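PDB 4KKI: transcobalamin-1 from Homo sapiens, which binds vitamin B12 with femtomolar affinity, carries it, and protects it from the acidic environment of the stomach. Local coordinates for residues G93-A96 and L97-A101; D150-A153 and L154-N158; I207-D210 and E211-K215; E378-W382 and G383-T387. One frame throughout, in Å; residues are numbered along the deposited sequence.

Interaction 1: G93-A96 and L97-A101; sequences GELA and LIILA
G93 and L97 begin a run of i to i+4 backbone hydrogen bonds in helix 92-102, one of the helices of the alpha6-alpha6 barrel that forms the N-terminal domain. The contact is local, one helical turn against the next. Each carbonyl from G93 to A96 accepts the amide four residues on. L97 N reaches G93 O at 3.0 Å, and I98 N reaches E94 O at 3.1 Å with a more bent N-H angle of 149°. I99 N bonds to L95 O at 3.0 Å. L100 N closes the set on A96 O.

The polar group of the E94 side chain takes no part in this. Its OE1 accepts S91 N, near the start of the helix, where cyanocobalamin touches both G93 and E94. The amide of G93 is also satisfied, by the side-chain OE1 of Q146, a residue that binds cyanocobalamin.

The apolar side chains close over the bonded carbonyls. I98 and I99 both hold CG1 beside the backbone N (chi1 -72° and -62°), which lays CG1 of I98 3.2 Å from E94 O and CG1 of I99 3.2 Å from L95 O. L100 covers A96 O in the same manner with CG. L95 packs on helix 118-135 and L97 on helix 55-63. Side chain meets side chain most closely where L95 CG lies 4.2 Å from I99 CD1.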
loop_
_atom_site.group_PDB
_atom_site.type_symbol
_atom_site.label_atom_id
_atom_site.label_comp_id
_atom_site.label_asym_id
_atom_site.label_seq_id
_atom_site.Cartn_x
_atom_site.Cartn_y
_atom_site.Cartn_z
ATOM N N GLY A 93 9.851 2.394 -5.027
ATOM C CA GLY A 93 8.399 2.373 -4.981
ATOM C C GLY A 93 7.775 3.756 -5.044
ATOM O O GLY A 93 6.723 3.939 -5.655
ATOM N N GLU A 94 8.420 4.730 -4.409
ATOM C CA GLU A 94 7.928 6.104 -4.418
ATOM C C GLU A 94 8.003 6.694 -5.818
ATOM O O GLU A 94 7.092 7.393 -6.257
ATOM C CB GLU A 94 8.725 6.976 -3.444
ATOM C CG GLU A 94 8.388 6.755 -1.981
ATOM C CD GLU A 94 9.275 7.563 -1.053
ATOM O OE1 GLU A 94 10.369 7.987 -1.488
ATOM O OE2 GLU A 94 8.878 7.777 0.110
ATOM N N LEU A 95 9.099 6.408 -6.511
ATOM C CA LEU A 95 9.282 6.875 -7.876
ATOM C C LEU A 95 8.310 6.169 -8.816
ATOM O O LEU A 95 7.792 6.775 -9.758
ATOM C CB LEU A 95 10.725 6.646 -8.333
ATOM C CG LEU A 95 11.044 7.085 -9.762
ATOM C CD1 LEU A 95 10.658 8.541 -9.960
ATOM C CD2 LEU A 95 12.516 6.870 -10.083
ATOM N N ALA A 96 8.069 4.887 -8.555
ATOM C CA ALA A 96 7.111 4.111 -9.335
ATOM C C ALA A 96 5.722 4.744 -9.276
ATOM O O ALA A 96 5.064 4.901 -10.301
ATOM C CB ALA A 96 7.065 2.669 -8.848
ATOM N N LEU A 97 5.286 5.112 -8.074
ATOM C CA LEU A 97 3.985 5.757 -7.902
ATOM C C LEU A 97 3.934 7.109 -8.602
ATOM O O LEU A 97 2.900 7.495 -9.144
ATOM C CB LEU A 97 3.647 5.924 -6.420
ATOM C CG LEU A 97 3.192 4.667 -5.675
ATOM C CD1 LEU A 97 3.006 4.967 -4.198
ATOM C CD2 LEU A 97 1.905 4.117 -6.276
ATOM N N ILE A 98 5.052 7.829 -8.580
ATOM C CA ILE A 98 5.134 9.122 -9.247
ATOM C C ILE A 98 4.899 8.957 -10.740
ATOM O O ILE A 98 4.100 9.676 -11.339
ATOM C CB ILE A 98 6.491 9.802 -9.001
ATOM C CG1 ILE A 98 6.574 10.290 -7.555
ATOM C CG2 ILE A 98 6.693 10.972 -9.956
ATOM C CD1 ILE A 98 7.889 10.939 -7.207
ATOM N N ILE A 99 5.587 7.985 -11.329
ATOM C CA ILE A 99 5.453 7.703 -12.749
ATOM C C ILE A 99 4.024 7.277 -13.087
ATOM O O ILE A 99 3.456 7.728 -14.082
ATOM C CB ILE A 99 6.456 6.621 -13.202
ATOM C CG1 ILE A 99 7.891 7.114 -12.982
ATOM C CG2 ILE A 99 6.227 6.248 -14.660
ATOM C CD1 ILE A 99 8.964 6.101 -13.325
ATOM N N LEU A 100 3.444 6.425 -12.246
ATOM C CA LEU A 100 2.080 5.956 -12.462
ATOM C C LEU A 100 1.089 7.111 -12.391
ATOM O O LEU A 100 0.226 7.249 -13.255
ATOM C CB LEU A 100 1.700 4.875 -11.449
ATOM C CG LEU A 100 2.458 3.547 -11.534
ATOM C CD1 LEU A 100 2.064 2.641 -10.376
ATOM C CD2 LEU A 100 2.214 2.857 -12.870
ATOM N N ALA A 101 1.226 7.941 -11.361
ATOM C CA ALA A 101 0.349 9.095 -11.185
ATOM C C ALA A 101 0.462 10.095 -12.337
ATOM O O ALA A 101 -0.533 10.682 -12.754
ATOM C CB ALA A 101 0.636 9.782 -9.859
#

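Interaction 2: D150-A153 and L154-N158; sequences DVLA and LCLFN
The last turns of helix 144-156, a helix of the alpha-helical barrel, bring L152 against L156 one turn on. The two leucines lie side by side and point the same way. CD1 of L152 meets CD1 of L156 at 3.7 Å, methyl to methyl. L152 carries CG anti to its N (chi1 177°), while L156 carries it beside the N. With these torsions the two branches end up next to each other. Both also touch C197 of helix 185-203. L152 CD1 would probably lose this neighbour, and a gap open near C197 and L100, if an alanine stood in place of L156.

The backbone bonds run on through the same turns. L154 N bonds to D150 O at 3.0 Å. C155 N reaches V151 O at 2.8 Å, and L156 N bonds to L152 O. C155 forms a disulfide with C197, tying the helix end to helix 185-203. D150 OD2 is held by S92 OG. F157 is the first residue to leave helical geometry, and the bond from its N to A153 O is weak, at 135°. The same carbonyl oxygen also lies in the plane of the F157 ring, at its edge, 3.2 Å from F157 CD1.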
loop_
_atom_site.group_PDB
_atom_site.type_symbol
_atom_site.label_atom_id
_atom_site.label_comp_id
_atom_site.label_asym_id
_atom_site.label_seq_id
_atom_site.Cartn_x
_atom_site.Cartn_y
_atom_site.Cartn_z
ATOM N N ASP A 150 7.502 -1.384 -8.867
ATOM C CA ASP A 150 8.575 -1.099 -9.818
ATOM C C ASP A 150 8.352 -1.799 -11.152
ATOM O O ASP A 150 8.385 -1.166 -12.208
ATOM C CB ASP A 150 9.929 -1.509 -9.241
ATOM C CG ASP A 150 10.297 -0.722 -8.003
ATOM O OD1 ASP A 150 9.804 0.415 -7.851
ATOM O OD2 ASP A 150 11.074 -1.246 -7.178
ATOM N N VAL A 151 8.132 -3.107 -11.096
ATOM C CA VAL A 151 7.893 -3.894 -12.298
ATOM C C VAL A 151 6.644 -3.405 -13.026
ATOM O O VAL A 151 6.638 -3.290 -14.251
ATOM C CB VAL A 151 7.759 -5.395 -11.970
ATOM C CG1 VAL A 151 7.412 -6.190 -13.221
ATOM C CG2 VAL A 151 9.046 -5.911 -11.347
ATOM N N LEU A 152 5.597 -3.102 -12.264
ATOM C CA LEU A 152 4.340 -2.628 -12.834
ATOM C C LEU A 152 4.538 -1.346 -13.636
ATOM O O LEU A 152 4.091 -1.243 -14.780
ATOM C CB LEU A 152 3.300 -2.407 -11.731
ATOM C CG LEU A 152 1.941 -1.834 -12.143
ATOM C CD1 LEU A 152 1.266 -2.722 -13.179
ATOM C CD2 LEU A 152 1.042 -1.652 -10.924
ATOM N N ALA A 153 5.219 -0.378 -13.032
ATOM C CA ALA A 153 5.465 0.910 -13.672
ATOM C C ALA A 153 6.359 0.777 -14.904
ATOM O O ALA A 153 6.070 1.356 -15.951
ATOM C CB ALA A 153 6.069 1.889 -12.676
ATOM N N LEU A 154 7.442 0.014 -14.775
ATOM C CA LEU A 154 8.356 -0.221 -15.889
ATOM C C LEU A 154 7.661 -0.942 -17.039
ATOM O O LEU A 154 7.931 -0.671 -18.210
ATOM C CB LEU A 154 9.572 -1.028 -15.428
ATOM C CG LEU A 154 10.534 -0.319 -14.474
ATOM C CD1 LEU A 154 11.582 -1.290 -13.949
ATOM C CD2 LEU A 154 11.191 0.863 -15.167
ATOM N N CYS A 155 6.764 -1.860 -16.694
ATOM C CA CYS A 155 6.003 -2.613 -17.685
ATOM C C CYS A 155 4.990 -1.742 -18.425
ATOM O O CYS A 155 4.900 -1.785 -19.652
ATOM C CB CYS A 155 5.290 -3.791 -17.018
ATOM S SG CYS A 155 4.116 -4.635 -18.083
ATOM N N LEU A 156 4.227 -0.952 -17.673
ATOM C CA LEU A 156 3.194 -0.093 -18.250
ATOM C C LEU A 156 3.755 1.022 -19.133
ATOM O O LEU A 156 3.068 1.513 -20.028
ATOM C CB LEU A 156 2.334 0.522 -17.146
ATOM C CG LEU A 156 1.337 -0.400 -16.445
ATOM C CD1 LEU A 156 0.715 0.301 -15.244
ATOM C CD2 LEU A 156 0.262 -0.840 -17.424
ATOM N N PHE A 157 4.996 1.423 -18.877
ATOM C CA PHE A 157 5.579 2.554 -19.597
ATOM C C PHE A 157 6.789 2.164 -20.442
ATOM O O PHE A 157 7.640 2.999 -20.747
ATOM C CB PHE A 157 5.915 3.693 -18.628
ATOM C CG PHE A 157 4.707 4.289 -17.967
ATOM C CD1 PHE A 157 4.177 3.719 -16.822
ATOM C CD2 PHE A 157 4.087 5.406 -18.502
ATOM C CE1 PHE A 157 3.056 4.257 -16.216
ATOM C CE2 PHE A 157 2.967 5.950 -17.899
ATOM C CZ PHE A 157 2.450 5.372 -16.757
ATOM N N ASN A 158 6.843 0.889 -20.819
ATOM C CA ASN A 158 7.869 0.377 -21.722
ATOM C C ASN A 158 9.295 0.640 -21.251
ATOM O O ASN A 158 10.175 0.941 -22.054
ATOM C CB ASN A 158 7.673 0.938 -23.133
ATOM C CG ASN A 158 6.353 0.518 -23.747
ATOM O OD1 ASN A 158 5.477 1.349 -23.988
ATOM N ND2 ASN A 158 6.205 -0.776 -24.004
#

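Interaction 3: I207-D210 and E211-K215; sequences IKAD and EGSLK. With NAG (2-acetamido-2-deoxy-beta-D-glucopyranose), chain E.
From D210 to S213 the chain makes a type II beta turn, with G212 at its third position and at the N-cap of helix 213-229. S213 N closes the turn on D210 O at 3.1 Å, in the plane of that carbonyl. The phi of G212 is 105°. Any CB there would collide with E211 O, which explains the glycine.

S213 is the side chain that carries the contact. Its OG stands beside its own N (chi1 -62°), which places it within bonding distance of the carbonyl that the amide also uses. The bond from S213 OG to D210 O measures 2.5 Å, so short that the length itself is doubtful. D210 O is thus gripped by two donors of one residue. A209 lines the same spot, with its CB 3.8 Å from S213 OG. A209 also rests on L202 and T163, so the turn is backed by helices 185-203 and 163-169.

The charged side chains of D210 and E211 lie at the surface. The first sugar of the glycan on N216 packs here through its acetamido methyl. NAG C8 lies 3.4 Å from E211 O and 3.5 Å from S213 OG.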
loop_
_atom_site.group_PDB
_atom_site.type_symbol
_atom_site.label_atom_id
_atom_site.label_comp_id
_atom_site.label_asym_id
_atom_site.label_seq_id
_atom_site.Cartn_x
_atom_site.Cartn_y
_atom_site.Cartn_z
ATOM N N ILE A 207 7.359 -6.811 -25.237
ATOM C CA ILE A 207 8.542 -7.362 -24.584
ATOM C C ILE A 207 8.854 -8.795 -25.014
ATOM O O ILE A 207 7.966 -9.645 -25.063
ATOM C CB ILE A 207 8.406 -7.291 -23.043
ATOM C CG1 ILE A 207 8.631 -5.858 -22.559
ATOM C CG2 ILE A 207 9.393 -8.222 -22.361
ATOM C CD1 ILE A 207 9.993 -5.304 -22.918
ATOM N N LYS A 208 10.120 -9.048 -25.330
ATOM C CA LYS A 208 10.580 -10.393 -25.650
ATOM C C LYS A 208 11.177 -11.059 -24.412
ATOM O O LYS A 208 11.682 -10.381 -23.516
ATOM C CB LYS A 208 11.619 -10.350 -26.771
ATOM C CG LYS A 208 11.119 -9.719 -28.060
ATOM C CD LYS A 208 12.225 -9.652 -29.102
ATOM C CE LYS A 208 11.740 -8.997 -30.385
ATOM N NZ LYS A 208 12.826 -8.887 -31.398
ATOM N N ALA A 209 11.118 -12.386 -24.368
ATOM C CA ALA A 209 11.661 -13.140 -23.241
ATOM C C ALA A 209 11.997 -14.569 -23.643
ATOM O O ALA A 209 11.601 -15.031 -24.713
ATOM C CB ALA A 209 10.679 -13.141 -22.085
ATOM N N ASP A 210 12.731 -15.265 -22.780
ATOM C CA ASP A 210 13.003 -16.680 -22.989
ATOM C C ASP A 210 11.682 -17.434 -22.992
ATOM O O ASP A 210 10.874 -17.280 -22.077
ATOM C CB ASP A 210 13.917 -17.229 -21.892
ATOM C CG ASP A 210 15.322 -16.666 -21.966
ATOM O OD1 ASP A 210 15.766 -16.317 -23.080
ATOM O OD2 ASP A 210 15.983 -16.575 -20.909
ATOM N N GLU A 211 11.463 -18.234 -24.031
ATOM C CA GLU A 211 10.228 -18.997 -24.165
ATOM C C GLU A 211 9.983 -19.869 -22.936
ATOM O O GLU A 211 10.890 -20.545 -22.447
ATOM C CB GLU A 211 10.253 -19.847 -25.438
ATOM C CG GLU A 211 10.411 -19.037 -26.717
ATOM C CD GLU A 211 10.423 -19.902 -27.963
ATOM O OE1 GLU A 211 11.487 -20.001 -28.610
ATOM O OE2 GLU A 211 9.366 -20.480 -28.298
ATOM N N GLY A 212 8.753 -19.829 -22.433
ATOM C CA GLY A 212 8.397 -20.537 -21.219
ATOM C C GLY A 212 8.248 -19.591 -20.043
ATOM O O GLY A 212 7.810 -19.993 -18.963
ATOM N N SER A 213 8.615 -18.330 -20.252
ATOM C CA SER A 213 8.510 -17.322 -19.203
ATOM C C SER A 213 7.052 -17.051 -18.866
ATOM O O SER A 213 6.692 -16.904 -17.698
ATOM C CB SER A 213 9.197 -16.021 -19.628
ATOM O OG SER A 213 10.579 -16.221 -19.859
ATOM N N LEU A 214 6.216 -16.988 -19.899
ATOM C CA LEU A 214 4.790 -16.747 -19.721
ATOM C C LEU A 214 4.172 -17.839 -18.859
ATOM O O LEU A 214 3.303 -17.573 -18.029
ATOM C CB LEU A 214 4.080 -16.678 -21.075
ATOM C CG LEU A 214 2.574 -16.400 -21.020
ATOM C CD1 LEU A 214 2.299 -15.031 -20.412
ATOM C CD2 LEU A 214 1.949 -16.508 -22.399
ATOM N N LYS A 215 4.639 -19.067 -19.060
ATOM C CA LYS A 215 4.164 -20.215 -18.300
ATOM C C LYS A 215 4.478 -20.059 -16.813
ATOM O O LYS A 215 3.590 -20.171 -15.970
ATOM C CB LYS A 215 4.789 -21.500 -18.847
ATOM C CG LYS A 215 4.294 -22.785 -18.202
ATOM C CD LYS A 215 4.855 -23.997 -18.938
ATOM C CE LYS A 215 4.473 -25.300 -18.261
ATOM N NZ LYS A 215 5.085 -25.431 -16.911
HETATM C C1 NAG E . 10.247 -22.010 -15.989
HETATM C C2 NAG E . 11.659 -21.849 -16.546
HETATM C C3 NAG E . 12.396 -23.184 -16.644
HETATM C C4 NAG E . 12.222 -24.009 -15.376
HETATM C C5 NAG E . 10.748 -24.099 -15.005
HETATM C C6 NAG E . 10.536 -24.917 -13.736
HETATM C C7 NAG E . 11.853 -19.933 -18.022
HETATM C C8 NAG E . 11.959 -19.450 -19.438
HETATM N N2 NAG E . 11.588 -21.226 -17.853
HETATM O O3 NAG E . 13.771 -22.953 -16.865
HETATM O O4 NAG E . 12.746 -25.303 -15.579
HETATM O O5 NAG E . 10.235 -22.798 -14.816
HETATM O O6 NAG E . 11.161 -24.273 -12.649
HETATM O O7 NAG E . 12.006 -19.153 -17.083
#

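Interaction 4: E378-W382 and G383-T387; sequences EERSW and GPYIT
E378 and Y385 pair in a beta hairpin of the C-terminal beta domain, between strands 375-379 and 384-389. They form an antiparallel hydrogen-bonded pair, with E378 N to Y385 O and Y385 N to E378 O both at 2.9 Å. At the hairpin end, R380 N bonds to G383 O, and G383 N returns a weak bond to R380 O.

The E378 side chain runs extended beyond CG and crosses T387 at about a right angle. Its CB lies 4.1 Å from the methyl CG2 of T387. CG comes closer to the same methyl, at 3.7 Å, and CD keeps that distance. The two carboxylate oxygens then part. OE1 takes R380 NH1 in a salt bridge of 2.7 Å, on its anti side and 28° out of the carboxylate plane, and receives a weak second bond from NH2. OE2 accepts a hydrogen bond from a water that also bonds T387 OG1. That hydroxyl is further bonded to T376 O. With an alanine at E378, the R380 guanidinium is likely to lose this partner and be freer to turn, and the water to lose one of its contacts.

The salt bridge probably helps to fix the guanidinium. R380 lies beside Y385, a residue that binds cyanocobalamin and whose CD2 sits over one guanidinium face; the two planes are 19° apart. The W382 side chain packs on Q289 and lies close to cyanocobalamin, and I386 O accepts a hydrogen bond from the ligand. R380 is bent at chi2 (-75°) just beyond CG, which lies 3.7 Å from Y385 CB.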
loop_
_atom_site.group_PDB
_atom_site.type_symbol
_atom_site.label_atom_id
_atom_site.label_comp_id
_atom_site.label_asym_id
_atom_site.label_seq_id
_atom_site.Cartn_x
_atom_site.Cartn_y
_atom_site.Cartn_z
ATOM N N GLU A 378 8.885 8.450 13.561
ATOM C CA GLU A 378 9.088 9.297 12.397
ATOM C C GLU A 378 7.760 9.528 11.688
ATOM O O GLU A 378 6.899 8.648 11.657
ATOM C CB GLU A 378 10.105 8.671 11.442
ATOM C CG GLU A 378 11.488 8.480 12.048
ATOM C CD GLU A 378 12.487 7.916 11.055
ATOM O OE1 GLU A 378 12.228 8.004 9.838
ATOM O OE2 GLU A 378 13.529 7.384 11.493
ATOM N N GLU A 379 7.590 10.719 11.126
ATOM C CA GLU A 379 6.370 11.041 10.405
ATOM C C GLU A 379 6.423 10.473 8.991
ATOM O O GLU A 379 7.317 10.803 8.211
ATOM C CB GLU A 379 6.153 12.554 10.362
ATOM C CG GLU A 379 4.722 12.962 10.060
ATOM C CD GLU A 379 3.764 12.581 11.172
ATOM O OE1 GLU A 379 4.123 12.756 12.356
ATOM O OE2 GLU A 379 2.654 12.099 10.861
ATOM N N ARG A 380 5.470 9.605 8.669
ATOM C CA ARG A 380 5.369 9.039 7.331
ATOM C C ARG A 380 4.104 9.553 6.664
ATOM O O ARG A 380 3.322 10.278 7.281
ATOM C CB ARG A 380 5.334 7.513 7.395
ATOM C CG ARG A 380 6.608 6.872 7.914
ATOM C CD ARG A 380 7.712 6.904 6.873
ATOM N NE ARG A 380 8.813 6.015 7.234
ATOM C CZ ARG A 380 9.894 6.396 7.907
ATOM N NH1 ARG A 380 10.028 7.658 8.291
ATOM N NH2 ARG A 380 10.842 5.515 8.194
ATOM N N SER A 381 3.901 9.176 5.408
ATOM C CA SER A 381 2.692 9.559 4.690
ATOM C C SER A 381 1.477 8.916 5.345
ATOM O O SER A 381 0.413 9.529 5.439
ATOM C CB SER A 381 2.783 9.146 3.220
ATOM O OG SER A 381 1.602 9.493 2.520
ATOM N N TRP A 382 1.647 7.681 5.807
ATOM C CA TRP A 382 0.578 6.961 6.487
ATOM C C TRP A 382 0.314 7.543 7.870
ATOM O O TRP A 382 -0.780 7.401 8.415
ATOM C CB TRP A 382 0.915 5.473 6.603
ATOM C CG TRP A 382 0.568 4.659 5.395
ATOM C CD1 TRP A 382 1.398 4.323 4.365
ATOM C CD2 TRP A 382 -0.702 4.066 5.098
ATOM N NE1 TRP A 382 0.721 3.560 3.442
ATOM C CE2 TRP A 382 -0.570 3.388 3.868
ATOM C CE3 TRP A 382 -1.939 4.044 5.750
ATOM C CZ2 TRP A 382 -1.626 2.699 3.278
ATOM C CZ3 TRP A 382 -2.988 3.358 5.162
ATOM C CH2 TRP A 382 -2.826 2.695 3.939
ATOM N N GLY A 383 1.323 8.198 8.434
ATOM C CA GLY A 383 1.209 8.780 9.758
ATOM C C GLY A 383 2.413 8.454 10.620
ATOM O O GLY A 383 3.479 8.132 10.096
ATOM N N PRO A 384 2.249 8.544 11.948
ATOM C CA PRO A 384 3.309 8.246 12.919
ATOM C C PRO A 384 3.764 6.793 12.845
ATOM O O PRO A 384 2.959 5.882 13.032
ATOM C CB PRO A 384 2.634 8.515 14.270
ATOM C CG PRO A 384 1.517 9.450 13.957
ATOM C CD PRO A 384 1.028 9.042 12.602
ATOM N N TYR A 385 5.047 6.587 12.574
ATOM C CA TYR A 385 5.612 5.250 12.478
ATOM C C TYR A 385 6.643 5.052 13.583
ATOM O O TYR A 385 7.537 5.880 13.759
ATOM C CB TYR A 385 6.256 5.043 11.103
ATOM C CG TYR A 385 6.875 3.676 10.898
ATOM C CD1 TYR A 385 6.093 2.587 10.529
ATOM C CD2 TYR A 385 8.240 3.478 11.065
ATOM C CE1 TYR A 385 6.653 1.336 10.340
ATOM C CE2 TYR A 385 8.810 2.229 10.879
ATOM C CZ TYR A 385 8.012 1.161 10.515
ATOM O OH TYR A 385 8.571 -0.082 10.327
ATOM N N ILE A 386 6.513 3.957 14.329
ATOM C CA ILE A 386 7.426 3.670 15.432
ATOM C C ILE A 386 8.702 3.000 14.934
ATOM O O ILE A 386 8.678 1.859 14.467
ATOM C CB ILE A 386 6.768 2.774 16.501
ATOM C CG1 ILE A 386 5.420 3.354 16.934
ATOM C CG2 ILE A 386 7.698 2.600 17.696
ATOM C CD1 ILE A 386 5.497 4.788 17.417
ATOM N N THR A 387 9.816 3.717 15.038
ATOM C CA THR A 387 11.097 3.218 14.548
ATOM C C THR A 387 11.951 2.641 15.669
ATOM O O THR A 387 12.554 1.578 15.516
ATOM C CB THR A 387 11.901 4.324 13.833
ATOM O OG1 THR A 387 12.157 5.398 14.745
ATOM C CG2 THR A 387 11.130 4.858 12.632
HETATM O O HOH W 1 14.159 6.794 13.734
#

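Overall arrangement
Interactions 1 and 2 sit in neighbouring helices of the N-terminal domain, with centres 10 Å apart. They touch directly: A96 CB packs 3.7 Å from D150 OD1, and L100 CD2 lies 3.7 Å from F157 CE1. Interaction 3 is the outlying one, on the glycosylated surface and away from the cobalamin site. Its nearest atoms are about 6 Å from interaction 2. Interaction 4 belongs to the C-terminal beta domain, and its nearest atoms come within about 7 Å of interaction 1. Both border the bound cyanocobalamin, 93-94 from the helical domain and 382-386 from the beta domain. The ligand is therefore held between the two domains.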